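Local coordinates for putative uncharacterized protein (Desulfitobacterium hafniense, PDB 4JGI) that binds methylcobalamin in a Rossmann-like domain and probably serves as the corrinoid-carrying component of an O-demethylase system, at residues F121-G124 / I125-V129; K130-V133 / D134-E138. All coordinates share one frame; numbering follows the deposited sequence.

Contact 1 (F121-G124 / I125-V129)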
loop_
_atom_site.group_PDB
_atom_site.type_symbol
_atom_site.label_atom_id
_atom_site.label_comp_id
_atom_site.label_asym_id
_atom_site.label_seq_id
_atom_site.Cartn_x
_atom_site.Cartn_y
_atom_site.Cartn_z
ATOM N N PHE A 121 6.409 -2.336 -8.334
ATOM C CA PHE A 121 7.285 -3.361 -8.916
ATOM C C PHE A 121 7.340 -4.553 -7.939
ATOM O O PHE A 121 8.085 -4.535 -6.943
ATOM C CB PHE A 121 8.651 -2.831 -9.208
ATOM C CG PHE A 121 8.660 -1.626 -10.098
ATOM C CD1 PHE A 121 8.486 -0.348 -9.618
ATOM C CD2 PHE A 121 8.834 -1.796 -11.495
ATOM C CE1 PHE A 121 8.464 0.755 -10.448
ATOM C CE2 PHE A 121 8.791 -0.690 -12.349
ATOM C CZ PHE A 121 8.628 0.589 -11.801
ATOM N N ASP A 122 6.460 -5.530 -8.197
ATOM C CA ASP A 122 6.387 -6.719 -7.395
ATOM C C ASP A 122 7.374 -7.764 -7.796
ATOM O O ASP A 122 7.292 -8.286 -8.935
ATOM C CB ASP A 122 4.943 -7.233 -7.407
ATOM C CG ASP A 122 4.774 -8.535 -6.667
ATOM O OD1 ASP A 122 5.524 -8.796 -5.704
ATOM O OD2 ASP A 122 3.770 -9.249 -7.018
ATOM N N LEU A 123 8.357 -8.016 -6.934
ATOM C CA LEU A 123 9.419 -8.932 -7.242
ATOM C C LEU A 123 9.070 -10.392 -6.856
ATOM O O LEU A 123 9.811 -11.329 -7.123
ATOM C CB LEU A 123 10.733 -8.529 -6.573
ATOM C CG LEU A 123 11.233 -7.137 -7.012
ATOM C CD1 LEU A 123 12.486 -6.807 -6.279
ATOM C CD2 LEU A 123 11.655 -7.198 -8.462
ATOM N N GLY A 124 7.949 -10.591 -6.190
ATOM C CA GLY A 124 7.485 -11.921 -5.803
ATOM C C GLY A 124 7.980 -12.424 -4.470
ATOM O O GLY A 124 8.133 -11.638 -3.547
ATOM N N ILE A 125 8.283 -13.709 -4.338
ATOM C CA ILE A 125 8.691 -14.337 -3.042
ATOM C C ILE A 125 10.152 -14.820 -3.004
ATOM O O ILE A 125 10.710 -15.037 -4.114
ATOM C CB ILE A 125 7.744 -15.484 -2.659
ATOM C CG1 ILE A 125 7.746 -16.597 -3.691
ATOM C CG2 ILE A 125 6.314 -14.962 -2.583
ATOM C CD1 ILE A 125 6.867 -17.756 -3.340
ATOM N N ASP A 126 10.624 -15.110 -1.832
ATOM C CA ASP A 126 11.972 -15.584 -1.586
ATOM C C ASP A 126 13.001 -14.808 -2.321
ATOM O O ASP A 126 13.908 -15.365 -2.832
ATOM C CB ASP A 126 12.016 -17.055 -1.888
ATOM C CG ASP A 126 13.313 -17.734 -1.335
ATOM O OD1 ASP A 126 13.930 -17.343 -0.302
ATOM O OD2 ASP A 126 13.700 -18.702 -1.954
ATOM N N VAL A 127 12.873 -13.503 -2.349
ATOM C CA VAL A 127 13.636 -12.667 -3.272
ATOM C C VAL A 127 15.013 -12.330 -2.670
ATOM O O VAL A 127 15.101 -11.775 -1.592
ATOM C CB VAL A 127 12.976 -11.345 -3.611
ATOM C CG1 VAL A 127 13.764 -10.542 -4.581
ATOM C CG2 VAL A 127 11.579 -11.594 -4.152
ATOM N N PRO A 128 16.091 -12.705 -3.356
ATOM C CA PRO A 128 17.427 -12.391 -2.796
ATOM C C PRO A 128 17.715 -10.892 -2.639
ATOM O O PRO A 128 17.195 -10.090 -3.415
ATOM C CB PRO A 128 18.382 -12.940 -3.862
ATOM C CG PRO A 128 17.559 -14.008 -4.580
ATOM C CD PRO A 128 16.174 -13.453 -4.613
ATOM N N VAL A 129 18.442 -10.576 -1.588
ATOM C CA VAL A 129 18.908 -9.222 -1.339
ATOM C C VAL A 129 19.422 -8.549 -2.571
ATOM O O VAL A 129 19.057 -7.400 -2.938
ATOM C CB VAL A 129 19.936 -9.203 -0.227
ATOM C CG1 VAL A 129 20.528 -7.839 -0.127
ATOM C CG2 VAL A 129 19.319 -9.648 1.105
HETATM O O HOH W 1 10.247 -14.014 -6.889
#
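Val127 turns back against Leu123 in the loop that leads from edge strand 119-122 of the Rossmann-like cobalamin-binding domain to helix 129-139. Its two methyls share the work. CG2 lies 4.0 Å from Leu123 CB, and CG1 approaches the same carbon. With CG1 anti to the backbone N (chi1 -178°), CG2 sits beside that N and looks back into the turn, where it is 3.5 Å from Leu123 O and equally near Gly124 O. Ile125 faces the other way: within the loop its CB and CG2 lie against the Gly124 carbonyl group, and the side chain packs on Leu101, Thr96 and Asp103, a methylcobalamin-binding residue. The Ile125 side chain stands about 6 Å from the bound methylcobalamin at their nearest atoms. Gly124 makes the bend with a positive phi (89°). A water bridges the bend, donating to Leu123 O at 2.7 Å and to Ile125 O at 3.0 Å. Upstream, Asp122 forms an Asx turn, while salt bridges to Lys106 and Arg110 hold its carboxylate. The N-H of Gly124 reaches Asp122 OD1 over 3.1 Å, from above the carboxylate plane and 61° out of it.

Contact 2 (K130-V133 / D134-E138); sequences KIIV and DKVKE
Val133 and Lys137 meet one turn apart on alpha-helix 129-139, which flanks the parallel sheet of the Rossmann-like domain. Val133 CG1 lies 4.0 Å from Lys137 CE, the two side chains crossing at a slant. Lys137 is extended beyond CG; the placing of CG beside its own backbone N (chi1 -65°) brings the first part of the chain over Val133 O, CG at 3.5 Å, before it runs out to a salt bridge between NZ and Glu167. On the buried face Ile132 and Val136 touch more loosely, CG2 to CG2 at 4.5 Å, and Val136 CG2 also rests 3.4 Å from Ile132 O. Four successive i to i+4 bonds fix this spacing, from Asp134 N to Lys130 O through Lys137 N to Val133 O. Asp134 folds its carboxylate back beside Lys130 O, an acceptor against an acceptor, on the exposed side. Farther out, Ile132 packs on Ala95 and Leu146 of the sheet, Val136 on Val144, and Val133 on Ala163 and Leu164 of helix 151-166. Lys135, bent at chi2 (67°), lies against Val93 and ends in a long salt bridge, its NZ 3.6 Å from Glu138 OE1.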
loop_
_atom_site.group_PDB
_atom_site.type_symbol
_atom_site.label_atom_id
_atom_site.label_comp_id
_atom_site.label_asym_id
_atom_site.label_seq_id
_atom_site.Cartn_x
_atom_site.Cartn_y
_atom_site.Cartn_z
ATOM N N LYS A 130 20.340 -9.240 -3.235
ATOM C CA LYS A 130 21.013 -8.605 -4.400
ATOM C C LYS A 130 20.036 -8.210 -5.518
ATOM O O LYS A 130 20.149 -7.267 -6.234
ATOM C CB LYS A 130 22.074 -9.494 -4.992
ATOM C CG LYS A 130 23.302 -9.649 -4.176
ATOM C CD LYS A 130 24.260 -10.679 -4.777
ATOM C CE LYS A 130 25.438 -10.864 -3.850
ATOM N NZ LYS A 130 26.118 -12.144 -4.149
ATOM N N ILE A 131 19.005 -9.030 -5.678
ATOM C CA ILE A 131 17.938 -8.737 -6.688
ATOM C C ILE A 131 17.071 -7.534 -6.314
ATOM O O ILE A 131 16.712 -6.719 -7.149
ATOM C CB ILE A 131 17.082 -9.999 -6.904
ATOM C CG1 ILE A 131 18.007 -11.146 -7.411
ATOM C CG2 ILE A 131 15.877 -9.706 -7.789
ATOM C CD1 ILE A 131 17.825 -11.634 -8.727
ATOM N N ILE A 132 16.690 -7.443 -5.037
ATOM C CA ILE A 132 16.045 -6.231 -4.550
ATOM C C ILE A 132 16.913 -4.970 -4.774
ATOM O O ILE A 132 16.403 -4.008 -5.338
ATOM C CB ILE A 132 15.656 -6.321 -3.085
ATOM C CG1 ILE A 132 14.745 -7.594 -2.787
ATOM C CG2 ILE A 132 15.028 -5.014 -2.567
ATOM C CD1 ILE A 132 14.425 -7.823 -1.350
ATOM N N VAL A 133 18.177 -5.053 -4.350
ATOM C CA VAL A 133 19.043 -3.900 -4.537
ATOM C C VAL A 133 19.229 -3.529 -6.005
ATOM O O VAL A 133 19.144 -2.318 -6.392
ATOM C CB VAL A 133 20.388 -4.116 -3.835
ATOM C CG1 VAL A 133 21.391 -2.987 -4.202
ATOM C CG2 VAL A 133 20.208 -4.265 -2.389
ATOM N N ASP A 134 19.406 -4.509 -6.894
ATOM C CA ASP A 134 19.477 -4.225 -8.322
ATOM C C ASP A 134 18.233 -3.551 -8.890
ATOM O O ASP A 134 18.298 -2.584 -9.681
ATOM C CB ASP A 134 19.911 -5.465 -9.113
ATOM C CG ASP A 134 21.453 -5.823 -8.848
ATOM O OD1 ASP A 134 22.220 -5.020 -8.227
ATOM O OD2 ASP A 134 21.918 -6.918 -9.204
ATOM N N LYS A 135 17.051 -3.943 -8.394
ATOM C CA LYS A 135 15.851 -3.335 -8.847
ATOM C C LYS A 135 15.729 -1.857 -8.382
ATOM O O LYS A 135 15.269 -1.027 -9.079
ATOM C CB LYS A 135 14.623 -4.118 -8.365
ATOM C CG LYS A 135 13.335 -3.697 -9.074
ATOM C CD LYS A 135 13.338 -4.078 -10.577
ATOM C CE LYS A 135 12.001 -3.926 -11.213
ATOM N NZ LYS A 135 12.162 -4.460 -12.616
ATOM N N VAL A 136 16.199 -1.583 -7.179
ATOM C CA VAL A 136 16.196 -0.212 -6.643
ATOM C C VAL A 136 17.133 0.650 -7.484
ATOM O O VAL A 136 16.760 1.761 -7.861
ATOM C CB VAL A 136 16.609 -0.216 -5.181
ATOM C CG1 VAL A 136 16.887 1.188 -4.673
ATOM C CG2 VAL A 136 15.618 -0.900 -4.289
ATOM N N LYS A 137 18.300 0.121 -7.847
ATOM C CA LYS A 137 19.164 0.877 -8.756
ATOM C C LYS A 137 18.529 1.184 -10.101
ATOM O O LYS A 137 18.757 2.242 -10.684
ATOM C CB LYS A 137 20.494 0.128 -9.023
ATOM C CG LYS A 137 21.375 -0.034 -7.828
ATOM C CD LYS A 137 22.572 -0.892 -8.162
ATOM C CE LYS A 137 23.470 -0.964 -6.942
ATOM N NZ LYS A 137 24.835 -1.461 -7.203
ATOM N N GLU A 138 17.790 0.194 -10.653
ATOM C CA GLU A 138 17.124 0.315 -11.906
ATOM C C GLU A 138 16.022 1.329 -11.954
ATOM O O GLU A 138 15.913 2.106 -12.935
ATOM C CB GLU A 138 16.634 -1.067 -12.351
ATOM C CG GLU A 138 15.971 -1.079 -13.720
ATOM C CD GLU A 138 15.347 -2.436 -14.107
ATOM O OE1 GLU A 138 15.543 -3.446 -13.386
ATOM O OE2 GLU A 138 14.696 -2.548 -15.201
#

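From strand 119-122, the chain first bends through contact 1, a local turn on the cobalamin side of the domain, and then enters helix 129-139, whose successive turns make contact 2. The two stand in series, neither nested nor crossing; Pro128, at the N-cap position near the end of contact 1, opens the helix. Together they span the loop and most of the helix of the beta-alpha-beta crossover from the edge strand to strand 143-147, on the far side of strand 91-96. The helix folds back over the start of this unit: Val127 CG1 meets Ile132 CG1 at 3.6 Å, Leu123 packs on Ile132 and Lys135, and Phe121 CD2 lies 3.8 Å from Lys135 CE. Strand end, loop and helix meet through apolar side chains and the aliphatic part of Lys135.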